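Local structure of nucleoporin NUP170 (Chaetomium thermophilum, 5HAX) at residues A[242-247]-A[252-257]; A[266-271]-A[319-324]; A[308-313]-A[389-394]; A[180-183]-A[187-190]; A[297-302]-A[383-388]. The protein is a scaffold nucleoporin of the nuclear pore complex, in which it probably serves as a structural component of the inner ring. All blocks are in the same frame, centred on the assembly; numbering follows the deposited sequence.

Contact 1. Residues A[242-247]-A[252-257]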
# COMPACT_ATOMS: atom_id res chain seq x y z
N LEU A 242 18.74 7.19 -0.17
CA LEU A 242 18.38 7.82 1.09
C LEU A 242 18.25 9.31 0.83
O LEU A 242 19.14 9.91 0.21
CB LEU A 242 19.44 7.54 2.16
CG LEU A 242 19.25 8.14 3.55
CD1 LEU A 242 18.07 7.50 4.27
CD2 LEU A 242 20.52 7.98 4.37
N TYR A 243 17.16 9.91 1.30
CA TYR A 243 16.89 11.34 1.12
C TYR A 243 16.87 12.03 2.48
O TYR A 243 16.37 11.47 3.46
CB TYR A 243 15.56 11.59 0.42
CG TYR A 243 15.38 10.92 -0.92
CD1 TYR A 243 15.87 11.51 -2.08
CD2 TYR A 243 14.69 9.72 -1.03
CE1 TYR A 243 15.69 10.90 -3.31
CE2 TYR A 243 14.51 9.11 -2.26
CZ TYR A 243 15.02 9.71 -3.40
OH TYR A 243 14.84 9.11 -4.62
N SER A 244 17.39 13.26 2.52
CA SER A 244 17.24 14.13 3.68
C SER A 244 16.59 15.44 3.26
O SER A 244 16.84 15.94 2.15
CB SER A 244 18.59 14.41 4.36
OG SER A 244 19.32 15.41 3.68
N LEU A 245 15.77 15.99 4.15
CA LEU A 245 15.18 17.31 3.99
C LEU A 245 15.71 18.21 5.09
O LEU A 245 15.71 17.82 6.27
CB LEU A 245 13.65 17.23 4.06
CG LEU A 245 12.88 18.55 3.91
CD1 LEU A 245 13.09 19.14 2.53
CD2 LEU A 245 11.40 18.34 4.18
N SER A 246 16.16 19.40 4.72
CA SER A 246 16.73 20.34 5.68
C SER A 246 15.72 21.43 6.04
O SER A 246 14.66 21.56 5.42
CB SER A 246 18.02 20.97 5.13
OG SER A 246 17.74 22.16 4.40
N ASN A 247 16.08 22.21 7.06
CA ASN A 247 15.23 23.32 7.50
C ASN A 247 15.20 24.45 6.48
O ASN A 247 14.29 25.29 6.54
CB ASN A 247 15.73 23.86 8.83
CG ASN A 247 17.08 24.53 8.71
OD1 ASN A 247 18.05 23.91 8.28
ND2 ASN A 247 17.14 25.81 9.07
N ARG A 252 18.68 16.54 -0.26
CA ARG A 252 19.92 15.83 -0.54
C ARG A 252 19.61 14.37 -0.80
O ARG A 252 18.80 13.75 -0.10
CB ARG A 252 20.89 15.97 0.63
CG ARG A 252 21.42 17.38 0.84
CD ARG A 252 22.28 17.49 2.09
NE ARG A 252 22.98 18.77 2.17
CZ ARG A 252 22.46 19.88 2.69
NH1 ARG A 252 21.22 19.89 3.16
NH2 ARG A 252 23.18 21.00 2.72
N THR A 253 20.25 13.81 -1.83
CA THR A 253 20.08 12.42 -2.22
C THR A 253 21.40 11.68 -2.01
O THR A 253 22.45 12.15 -2.46
CB THR A 253 19.64 12.29 -3.69
OG1 THR A 253 18.44 13.04 -3.90
CG2 THR A 253 19.40 10.83 -4.07
N TYR A 254 21.33 10.54 -1.33
CA TYR A 254 22.48 9.69 -1.07
C TYR A 254 22.23 8.31 -1.67
O TYR A 254 21.10 7.82 -1.65
CB TYR A 254 22.74 9.56 0.44
CG TYR A 254 22.99 10.87 1.15
CD1 TYR A 254 21.93 11.71 1.48
CD2 TYR A 254 24.27 11.26 1.50
CE1 TYR A 254 22.15 12.91 2.14
CE2 TYR A 254 24.50 12.46 2.16
CZ TYR A 254 23.44 13.27 2.47
OH TYR A 254 23.66 14.46 3.13
N HIS A 255 23.28 7.70 -2.20
CA HIS A 255 23.20 6.39 -2.83
C HIS A 255 24.03 5.39 -2.04
O HIS A 255 25.17 5.69 -1.65
CB HIS A 255 23.67 6.44 -4.28
CG HIS A 255 23.65 5.11 -4.97
ND1 HIS A 255 24.79 4.45 -5.36
CD2 HIS A 255 22.61 4.31 -5.33
CE1 HIS A 255 24.46 3.31 -5.94
NE2 HIS A 255 23.15 3.20 -5.93
N MET A 256 23.46 4.21 -1.80
CA MET A 256 24.15 3.13 -1.09
C MET A 256 24.85 2.25 -2.12
O MET A 256 24.34 1.22 -2.57
CB MET A 256 23.17 2.34 -0.23
CG MET A 256 22.53 3.15 0.88
SD MET A 256 21.18 2.29 1.68
CE MET A 256 19.87 3.50 1.52
N GLU A 257 26.05 2.69 -2.52
CA GLU A 257 26.83 1.95 -3.51
C GLU A 257 27.38 0.64 -2.97
O GLU A 257 27.94 -0.14 -3.75
CB GLU A 257 27.98 2.82 -4.03
CG GLU A 257 28.90 3.36 -2.95
CD GLU A 257 30.07 4.14 -3.52
OE1 GLU A 257 30.18 4.24 -4.76
OE2 GLU A 257 30.89 4.65 -2.72
O HOH W 1 18.92 18.07 3.16
O HOH W 2 21.76 15.56 5.02

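Contact 2. Residues A[266-271]-A[319-324]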
# COMPACT_ATOMS: atom_id res chain seq x y z
N ILE A 266 23.30 13.98 -5.08
CA ILE A 266 22.54 15.15 -5.52
C ILE A 266 22.32 16.07 -4.33
O ILE A 266 22.09 15.60 -3.21
CB ILE A 266 21.19 14.77 -6.15
CG1 ILE A 266 21.36 13.68 -7.21
CG2 ILE A 266 20.53 16.01 -6.77
CD1 ILE A 266 20.05 13.16 -7.78
N GLU A 267 22.40 17.37 -4.57
CA GLU A 267 22.05 18.39 -3.59
C GLU A 267 21.29 19.48 -4.33
O GLU A 267 21.86 20.15 -5.19
CB GLU A 267 23.30 18.95 -2.90
CG GLU A 267 22.99 19.96 -1.81
CD GLU A 267 24.22 20.32 -0.98
OE1 GLU A 267 24.79 19.42 -0.33
OE2 GLU A 267 24.61 21.51 -0.96
N LYS A 268 20.01 19.64 -4.00
CA LYS A 268 19.11 20.55 -4.71
C LYS A 268 18.45 21.47 -3.70
O LYS A 268 17.60 21.03 -2.92
CB LYS A 268 18.06 19.77 -5.50
CG LYS A 268 17.25 20.61 -6.47
CD LYS A 268 16.18 19.77 -7.14
CE LYS A 268 15.41 20.58 -8.17
NZ LYS A 268 16.26 20.97 -9.33
N ASP A 269 18.83 22.75 -3.71
CA ASP A 269 18.27 23.70 -2.76
C ASP A 269 16.96 24.28 -3.30
O ASP A 269 16.57 24.05 -4.44
CB ASP A 269 19.27 24.82 -2.44
CG ASP A 269 19.74 25.58 -3.68
OD1 ASP A 269 19.04 25.58 -4.71
OD2 ASP A 269 20.82 26.20 -3.60
N LYS A 270 16.28 25.03 -2.43
CA LYS A 270 14.98 25.60 -2.80
C LYS A 270 15.09 26.51 -4.02
O LYS A 270 14.15 26.59 -4.82
CB LYS A 270 14.39 26.36 -1.61
CG LYS A 270 13.10 27.09 -1.94
CD LYS A 270 12.34 27.50 -0.68
CE LYS A 270 13.21 28.29 0.28
NZ LYS A 270 12.39 28.91 1.36
N THR A 271 16.23 27.19 -4.18
CA THR A 271 16.43 28.04 -5.35
C THR A 271 16.36 27.22 -6.63
O THR A 271 15.77 27.66 -7.63
CB THR A 271 17.77 28.76 -5.25
OG1 THR A 271 17.81 29.53 -4.05
CG2 THR A 271 17.99 29.67 -6.45
N LEU A 319 5.03 18.75 -5.05
CA LEU A 319 6.06 18.85 -6.07
C LEU A 319 6.59 17.45 -6.37
O LEU A 319 7.09 16.77 -5.46
CB LEU A 319 7.21 19.75 -5.61
CG LEU A 319 6.83 21.06 -4.91
CD1 LEU A 319 8.08 21.79 -4.44
CD2 LEU A 319 6.00 21.94 -5.82
N PHE A 320 6.48 17.02 -7.62
CA PHE A 320 6.94 15.70 -8.04
C PHE A 320 8.24 15.86 -8.83
O PHE A 320 8.26 16.50 -9.89
CB PHE A 320 5.88 15.00 -8.88
CG PHE A 320 4.69 14.55 -8.07
CD1 PHE A 320 4.64 13.27 -7.54
CD2 PHE A 320 3.64 15.42 -7.83
CE1 PHE A 320 3.56 12.86 -6.79
CE2 PHE A 320 2.55 15.02 -7.08
CZ PHE A 320 2.51 13.74 -6.56
N LEU A 321 9.31 15.27 -8.32
CA LEU A 321 10.65 15.43 -8.88
C LEU A 321 11.13 14.14 -9.51
O LEU A 321 11.00 13.06 -8.92
CB LEU A 321 11.65 15.87 -7.81
CG LEU A 321 11.34 17.20 -7.14
CD1 LEU A 321 10.76 16.96 -5.76
CD2 LEU A 321 12.58 18.08 -7.07
N SER A 322 11.70 14.27 -10.70
CA SER A 322 12.41 13.18 -11.35
C SER A 322 13.88 13.21 -10.94
O SER A 322 14.39 14.20 -10.42
CB SER A 322 12.29 13.28 -12.87
OG SER A 322 12.95 14.45 -13.34
N ALA A 323 14.55 12.09 -11.19
CA ALA A 323 16.00 12.00 -11.04
C ALA A 323 16.52 11.11 -12.15
O ALA A 323 15.87 10.14 -12.53
CB ALA A 323 16.40 11.46 -9.67
N THR A 324 17.70 11.44 -12.67
CA THR A 324 18.27 10.73 -13.80
C THR A 324 19.77 10.59 -13.62
O THR A 324 20.43 11.48 -13.08
CB THR A 324 17.97 11.44 -15.12
OG1 THR A 324 18.42 12.80 -15.05
CG2 THR A 324 16.48 11.42 -15.41

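Contact 3. Residues A[308-313]-A[389-394]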
# COMPACT_ATOMS: atom_id res chain seq x y z
N HIS A 308 10.93 10.21 -8.78
CA HIS A 308 11.56 9.60 -7.61
C HIS A 308 10.96 10.06 -6.29
O HIS A 308 11.05 9.32 -5.30
CB HIS A 308 13.06 9.93 -7.59
CG HIS A 308 13.89 9.07 -8.49
ND1 HIS A 308 13.62 8.91 -9.83
CD2 HIS A 308 15.00 8.33 -8.24
CE1 HIS A 308 14.53 8.11 -10.37
NE2 HIS A 308 15.37 7.74 -9.42
N LEU A 309 10.37 11.25 -6.23
CA LEU A 309 10.16 11.91 -4.95
C LEU A 309 9.01 12.89 -5.04
O LEU A 309 8.87 13.60 -6.04
CB LEU A 309 11.45 12.63 -4.52
CG LEU A 309 11.55 13.14 -3.09
CD1 LEU A 309 11.61 11.97 -2.12
CD2 LEU A 309 12.77 14.04 -2.95
N MET A 310 8.19 12.93 -3.99
CA MET A 310 7.20 13.97 -3.79
C MET A 310 7.65 14.88 -2.66
O MET A 310 8.14 14.42 -1.63
CB MET A 310 5.82 13.39 -3.46
CG MET A 310 4.70 14.42 -3.53
SD MET A 310 3.17 13.90 -2.73
CE MET A 310 3.62 14.06 -1.01
N ALA A 311 7.47 16.19 -2.86
CA ALA A 311 7.79 17.19 -1.86
C ALA A 311 6.56 18.05 -1.62
O ALA A 311 5.93 18.51 -2.58
CB ALA A 311 8.98 18.06 -2.29
N LEU A 312 6.21 18.25 -0.36
CA LEU A 312 5.02 19.01 0.03
C LEU A 312 5.44 20.37 0.58
O LEU A 312 6.28 20.44 1.48
CB LEU A 312 4.21 18.25 1.07
CG LEU A 312 2.92 18.94 1.53
CD1 LEU A 312 1.92 19.02 0.39
CD2 LEU A 312 2.32 18.23 2.73
N THR A 313 4.86 21.43 0.02
CA THR A 313 5.09 22.78 0.51
C THR A 313 4.10 23.11 1.63
O THR A 313 3.07 22.45 1.79
CB THR A 313 4.94 23.81 -0.61
OG1 THR A 313 3.57 23.87 -1.02
CG2 THR A 313 5.81 23.45 -1.80
N GLY A 389 -0.65 6.38 -4.22
CA GLY A 389 -0.81 7.82 -4.24
C GLY A 389 -1.73 8.38 -3.17
O GLY A 389 -2.10 9.55 -3.22
N TYR A 390 -2.10 7.55 -2.19
CA TYR A 390 -2.91 8.02 -1.07
C TYR A 390 -2.19 9.16 -0.35
O TYR A 390 -1.06 8.99 0.10
CB TYR A 390 -3.19 6.87 -0.10
CG TYR A 390 -3.78 5.62 -0.72
CD1 TYR A 390 -4.68 5.69 -1.78
CD2 TYR A 390 -3.43 4.36 -0.25
CE1 TYR A 390 -5.21 4.54 -2.34
CE2 TYR A 390 -3.95 3.21 -0.80
CZ TYR A 390 -4.85 3.30 -1.84
OH TYR A 390 -5.36 2.15 -2.39
N PHE A 391 -2.85 10.31 -0.24
CA PHE A 391 -2.24 11.54 0.25
C PHE A 391 -2.98 12.02 1.49
O PHE A 391 -4.19 12.22 1.45
CB PHE A 391 -2.24 12.61 -0.84
CG PHE A 391 -1.76 13.96 -0.39
CD1 PHE A 391 -0.54 14.11 0.24
CD2 PHE A 391 -2.52 15.10 -0.62
CE1 PHE A 391 -0.09 15.35 0.65
CE2 PHE A 391 -2.08 16.34 -0.22
CZ PHE A 391 -0.86 16.47 0.42
N PHE A 392 -2.24 12.20 2.59
CA PHE A 392 -2.76 12.76 3.83
C PHE A 392 -2.06 14.08 4.11
O PHE A 392 -0.82 14.12 4.16
CB PHE A 392 -2.55 11.81 5.01
CG PHE A 392 -3.38 10.56 4.96
CD1 PHE A 392 -4.47 10.41 5.80
CD2 PHE A 392 -3.08 9.53 4.08
CE1 PHE A 392 -5.24 9.26 5.77
CE2 PHE A 392 -3.85 8.38 4.04
CZ PHE A 392 -4.92 8.25 4.89
N ASP A 393 -2.83 15.15 4.31
CA ASP A 393 -2.27 16.47 4.60
C ASP A 393 -2.93 17.03 5.86
O ASP A 393 -4.15 17.14 5.93
CB ASP A 393 -2.48 17.44 3.43
CG ASP A 393 -1.72 18.75 3.61
OD1 ASP A 393 -0.91 18.84 4.55
OD2 ASP A 393 -1.93 19.68 2.81
N VAL A 394 -2.10 17.39 6.84
CA VAL A 394 -2.56 17.98 8.09
C VAL A 394 -2.55 19.49 7.88
O VAL A 394 -1.49 20.12 7.88
CB VAL A 394 -1.68 17.57 9.27
CG1 VAL A 394 -2.21 18.17 10.57
CG2 VAL A 394 -1.61 16.05 9.37

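Contact 4. Residues A[180-183]-A[187-190]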
# COMPACT_ATOMS: atom_id res chain seq x y z
N VAL A 180 15.96 5.93 10.58
CA VAL A 180 15.32 5.16 9.52
C VAL A 180 16.12 3.88 9.29
O VAL A 180 17.33 3.84 9.51
CB VAL A 180 15.18 5.96 8.21
CG1 VAL A 180 14.25 7.15 8.41
CG2 VAL A 180 16.55 6.42 7.71
N GLY A 181 15.42 2.84 8.85
CA GLY A 181 16.04 1.56 8.59
C GLY A 181 15.74 1.08 7.19
O GLY A 181 14.68 1.35 6.63
N THR A 182 16.70 0.35 6.63
CA THR A 182 16.55 -0.24 5.31
C THR A 182 16.06 -1.68 5.43
O THR A 182 16.05 -2.29 6.50
CB THR A 182 17.86 -0.22 4.53
OG1 THR A 182 18.79 -1.14 5.12
CG2 THR A 182 18.47 1.18 4.52
N LYS A 183 15.66 -2.23 4.28
CA LYS A 183 15.21 -3.62 4.21
C LYS A 183 16.25 -4.58 4.78
O LYS A 183 15.89 -5.60 5.37
CB LYS A 183 14.90 -3.97 2.76
CG LYS A 183 14.04 -5.21 2.58
CD LYS A 183 13.67 -5.43 1.11
CE LYS A 183 14.89 -5.72 0.24
NZ LYS A 183 15.55 -4.50 -0.30
N ILE A 187 20.96 1.09 9.60
CA ILE A 187 20.37 2.09 10.48
C ILE A 187 21.06 3.43 10.23
O ILE A 187 22.27 3.55 10.44
CB ILE A 187 20.50 1.69 11.96
CG1 ILE A 187 19.78 0.36 12.22
CG2 ILE A 187 19.94 2.78 12.87
CD1 ILE A 187 20.05 -0.23 13.59
N PHE A 188 20.29 4.43 9.81
CA PHE A 188 20.79 5.77 9.53
C PHE A 188 20.20 6.78 10.51
O PHE A 188 19.04 6.66 10.91
CB PHE A 188 20.47 6.19 8.09
CG PHE A 188 21.18 5.37 7.05
CD1 PHE A 188 22.53 5.56 6.79
CD2 PHE A 188 20.49 4.43 6.31
CE1 PHE A 188 23.17 4.81 5.82
CE2 PHE A 188 21.13 3.67 5.34
CZ PHE A 188 22.48 3.87 5.10
N LEU A 189 21.00 7.79 10.87
CA LEU A 189 20.64 8.76 11.90
C LEU A 189 20.88 10.19 11.41
O LEU A 189 21.80 10.45 10.64
CB LEU A 189 21.46 8.56 13.18
CG LEU A 189 21.59 7.15 13.75
CD1 LEU A 189 22.59 7.17 14.89
CD2 LEU A 189 20.25 6.62 14.23
N GLY A 190 20.03 11.10 11.89
CA GLY A 190 20.15 12.52 11.63
C GLY A 190 19.40 13.29 12.69
O GLY A 190 18.65 12.72 13.49

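Contact 5. Residues A[297-302]-A[383-388]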
# COMPACT_ATOMS: atom_id res chain seq x y z
N SER A 297 8.37 12.39 0.42
CA SER A 297 7.84 11.03 0.34
C SER A 297 8.46 10.32 -0.86
O SER A 297 8.17 10.68 -2.01
CB SER A 297 6.32 11.05 0.23
OG SER A 297 5.80 9.74 0.37
N PRO A 298 9.32 9.33 -0.65
CA PRO A 298 9.92 8.62 -1.79
C PRO A 298 8.87 7.88 -2.60
O PRO A 298 7.87 7.39 -2.08
CB PRO A 298 10.90 7.65 -1.13
CG PRO A 298 11.17 8.22 0.22
CD PRO A 298 9.88 8.86 0.63
N ILE A 299 9.11 7.81 -3.90
CA ILE A 299 8.29 7.05 -4.84
C ILE A 299 9.14 5.88 -5.34
O ILE A 299 10.19 6.12 -5.96
CB ILE A 299 7.80 7.92 -6.01
CG1 ILE A 299 6.96 9.08 -5.47
CG2 ILE A 299 6.99 7.08 -6.99
CD1 ILE A 299 6.61 10.13 -6.50
N PRO A 300 8.75 4.63 -5.10
CA PRO A 300 9.62 3.50 -5.45
C PRO A 300 9.67 3.25 -6.95
O PRO A 300 8.79 3.66 -7.71
CB PRO A 300 8.98 2.33 -4.71
CG PRO A 300 7.53 2.69 -4.63
CD PRO A 300 7.48 4.18 -4.49
N ALA A 301 10.73 2.55 -7.37
CA ALA A 301 10.91 2.25 -8.78
C ALA A 301 9.83 1.33 -9.31
O ALA A 301 9.54 1.34 -10.52
CB ALA A 301 12.29 1.63 -9.01
N THR A 302 9.22 0.53 -8.44
CA THR A 302 8.10 -0.32 -8.87
C THR A 302 6.91 0.51 -9.32
O THR A 302 6.13 0.07 -10.17
CB THR A 302 7.69 -1.25 -7.72
OG1 THR A 302 7.36 -0.47 -6.57
CG2 THR A 302 8.83 -2.19 -7.37
N GLY A 383 2.61 16.03 6.08
CA GLY A 383 2.12 15.40 4.86
C GLY A 383 2.72 14.02 4.66
O GLY A 383 3.87 13.77 5.01
N PHE A 384 1.92 13.13 4.07
CA PHE A 384 2.31 11.75 3.84
C PHE A 384 1.74 11.27 2.51
O PHE A 384 0.62 11.62 2.14
CB PHE A 384 1.81 10.83 4.96
CG PHE A 384 2.18 11.31 6.34
CD1 PHE A 384 3.32 10.84 6.97
CD2 PHE A 384 1.37 12.22 7.01
CE1 PHE A 384 3.65 11.27 8.24
CE2 PHE A 384 1.71 12.66 8.28
CZ PHE A 384 2.85 12.18 8.89
N ARG A 385 2.52 10.45 1.80
CA ARG A 385 2.07 9.79 0.57
C ARG A 385 2.37 8.31 0.67
O ARG A 385 3.47 7.91 1.05
CB ARG A 385 2.74 10.38 -0.68
CG ARG A 385 2.22 9.78 -1.98
CD ARG A 385 3.09 10.15 -3.18
NE ARG A 385 2.55 9.65 -4.44
CZ ARG A 385 2.75 8.42 -4.91
NH1 ARG A 385 3.47 7.54 -4.23
NH2 ARG A 385 2.21 8.06 -6.07
N PHE A 386 1.37 7.49 0.32
CA PHE A 386 1.52 6.04 0.25
C PHE A 386 1.10 5.57 -1.13
O PHE A 386 0.11 6.05 -1.69
CB PHE A 386 0.67 5.34 1.32
CG PHE A 386 0.92 5.83 2.71
CD1 PHE A 386 1.99 5.35 3.45
CD2 PHE A 386 0.09 6.78 3.29
CE1 PHE A 386 2.23 5.80 4.73
CE2 PHE A 386 0.33 7.23 4.57
CZ PHE A 386 1.40 6.74 5.29
N SER A 387 1.87 4.64 -1.70
CA SER A 387 1.50 4.02 -2.97
C SER A 387 0.09 3.46 -2.87
O SER A 387 -0.27 2.89 -1.84
CB SER A 387 2.49 2.92 -3.35
OG SER A 387 3.81 3.42 -3.49
N PRO A 388 -0.71 3.60 -3.94
CA PRO A 388 -0.40 4.16 -5.25
C PRO A 388 -0.65 5.67 -5.35
O PRO A 388 -0.83 6.18 -6.46
CB PRO A 388 -1.36 3.40 -6.17
CG PRO A 388 -2.57 3.22 -5.32
CD PRO A 388 -2.10 3.10 -3.89
O HOH W 3 4.97 9.76 3.01
O HOH W 4 5.09 7.84 -1.78

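Contact 1. Residues A[242-247]-A[252-257]
Matching first torsions lay Y243 and T253 side by side: Y243 CG and T253 OG1 each stand anti to their own carbonyl carbon (chi1 -56° in both). The threonine hydroxyl therefore meets the tyrosine ring at its edge, near the ring plane, with T253 OG1 3.5 Å from Y243 CD1, while T253 CG2 lies beside CE1. The two form an antiparallel, non-hydrogen-bonded pair, and Y243 CA makes a CA-H...O contact with R252 O at 3.3 Å. Exchanging Y243 for an alanine would probably open a gap beside T253 and toward P298. The flanking pairs, L242 with Y254 and S244 with R252, are hydrogen-bonded, the shortest bond being Y254 N to L242 O at 2.8 Å. On their face S244 OG sits 3.5 Å from R252 CB and bonds two waters, one accepting from R252 NH1, the other bonded to Y254 OH. Salt bridges to E228 and E267 hold the guanidinium. The hairpin supplies the two middle strands of a four-stranded propeller blade, flanked by strands 230-236 and 263-268, with Y243 resting on P298 of strand 293-298 in the next blade.

Contact 2. Residues A[266-271]-A[319-324]
This is apolar packing between two successive blades of the N-terminal beta-propeller: strand 263-268, at one margin of its four-stranded sheet, lies over strand 318-324 of the following blade. The evidence is in the spacing. The closest CA pairs, I266 with A323 and K268 with L321, are 9.1 Å and 10.7 Å apart, too far for backbone pairing, and the strands meet through side chains alone. At one end I266 CD1 comes to 4.4 Å from A323 CB, a light methyl-to-methyl touch. M342 of strand 341-348, in the same sheet as A323, also borders I266, as does P339 from a loop.

K268 makes the second touch with the aliphatic part of its chain. Its CG stands anti to the backbone N (chi1 -169°), and the chain stays extended until it bends at the last torsion (67°). NZ forms a salt bridge with D276 and hydrogen bonds with S272 OG and M342 O, so this buried lysine is well supplied with partners, and a phosphate ion, probably from the crystallisation liquor, lies about 5 Å from the side chain. Just beyond, D269 is the N-cap of helix 270-279, its OD1 accepting from S272 N. The leucine lies obliquely across the lysine chain, one methyl doing the touching: L321 CD2 is 3.9 Å from K268 CE and 4.0 Å from K268 CD.

Contact 3. Residues A[308-313]-A[389-394]
L312 splits its two methyls between F391 and D393. L312 CD1 stands 3.8 Å from F391 CZ and also reaches CE1, the leucine and phenylalanine side chains meeting at about a right angle. L312 CD2 lies 3.8 Å from D393 OD1, so a carboxylate oxygen borders a methyl group here. M310 reaches the same part of the ring: its CE is 4.3 Å from F391 CE1, and its SD is 5.4 Å from the ring centroid, 38° off the ring normal, an oblique Met-aromatic contact. In F391 the ring carbon CG is anti to the backbone N (chi1 174°), which sends the ring out across the interface to both residues. With an alanine in place of L312, the methyls would be gone, and F391 would probably lose support at CZ while a gap opened beside D393.

The two strands belong to adjacent blades of the beta-propeller. They run in roughly the same direction, 24° apart, with axes 10.3 Å from each other at closest approach, too far for backbone pairing, so they meet through side chains. Further out, G383 borders L312 and F384 borders F391, R318 touches both M310 and F391, F320 packs on M310, and S407 of strand 403-409 borders F391. D393 OD2 is hydrogen-bonded to S380 OG, which fixes the carboxylate while its other oxygen faces the leucine. A classic beta bulge lies at the start of each segment: H308 and L309 face L321, and G389 and Y390 face F386. At the backbone angles of G389 a CB would be jammed against the preceding carbonyl oxygen.

Contact 4. Residues A[180-183]-A[187-190]
The F188 ring turns its edge to T182, whose methyl CG2 lies near the ring plane, 3.7 Å from F188 CE2. T182 can reach it because CG2 stands anti to its own carbonyl carbon, beside the backbone N, while OG1 takes the remaining direction (chi1 70°) toward the turn. There OG1 accepts a hydrogen bond from R186 N, so one threonine serves both the ring and the loop. The stem of the phenylalanine is covered by V180, whose CG2 is 3.9 Å from F188 CB, the valine branch slanting over the CB rather than over the ring.

In the backbone, V180 and F188 form an antiparallel hydrogen-bonded pair. F188 N donates to V180 O at 3.0 Å and is almost straight, with an N-H...O angle of 177°; the return bond from V180 N to F188 O is longer, at 3.2 Å. G181 and I187 follow as a non-hydrogen-bonded pair, the last before the turn. The result is a beta hairpin with a short loop, made of strands 178-181 and 187-190, the first two strands of a four-stranded propeller blade, continued by strand 198-202 through a backbone bond between I187 and I200. K183 N, at the start of the turn, bonds D237 OD1. On the face bearing V180 and F188 the next blade closes in: V180 packs on L233 and V235, and F188 touches L242 and M256. I187, on the other face, rests against I179 and Y202.

Contact 5. Residues A[297-302]-A[383-388]
S297 and R385 make the close part of this contact, where the serine side chain lies against the first carbon of the arginine side chain. S297 OG is 3.3 Å from R385 CB, and S297 CB is 3.8 Å from the same atom. The serine OG is anti to its backbone N (chi1 -170°), which places it between the two strands. From there the arginine runs out extended along CG to NE, and its last torsion (-84°) turns the guanidinium plane across the chain. I299 CG1 sits over one face of that group, off centre toward the rim and 4.0 Å from R385 NH1, while F320 packs against the arginine and against I299. The charge is met by E303, which forms a salt bridge with R385 NH2.

The looser side is filled by water and by weaker touches. One water accepts from R385 N at 2.8 Å and bonds S297 OG, bridging the arginine backbone to the serine hydroxyl. A second water bonds S297 OG, donates to P298 O at 2.8 Å, and accepts from R385 NH1 in the plane of the guanidinium at 3.0 Å. Further along, P300 CD comes to 3.9 Å from S387 OG, a hydroxyl already hydrogen-bonded to E303. The glutamate thus ties S387 and R385 together just beyond the segments. Strands 293-298 and 380-386 are each outermost on one side of their own sheet and probably the inner strands of their blades, so the contact is consistent with neighbouring blades meeting round the central axis of the beta-propeller.

In the fold
All five contacts fall within the beta-propeller region, across consecutive blades. Along the chain contact 4 comes first, then contact 1, each a hairpin inside one four-stranded blade; their centres are about 11 Å apart and the two touch. Contacts 2, 3 and 5 follow interleaved, their segments alternating, and join blades rather than strands of one sheet. Contact 2 shares with contact 1 the sheet holding strands 251-255 and 263-268, and through strand 318-324 it reaches the sheet of contacts 3 and 5. Those two, their centres about 8 Å apart, link the same pair of sheets, while the centre of contact 4 is about 21 Å from those of contacts 2 and 3. Successive blades are thus knitted into one continuous body.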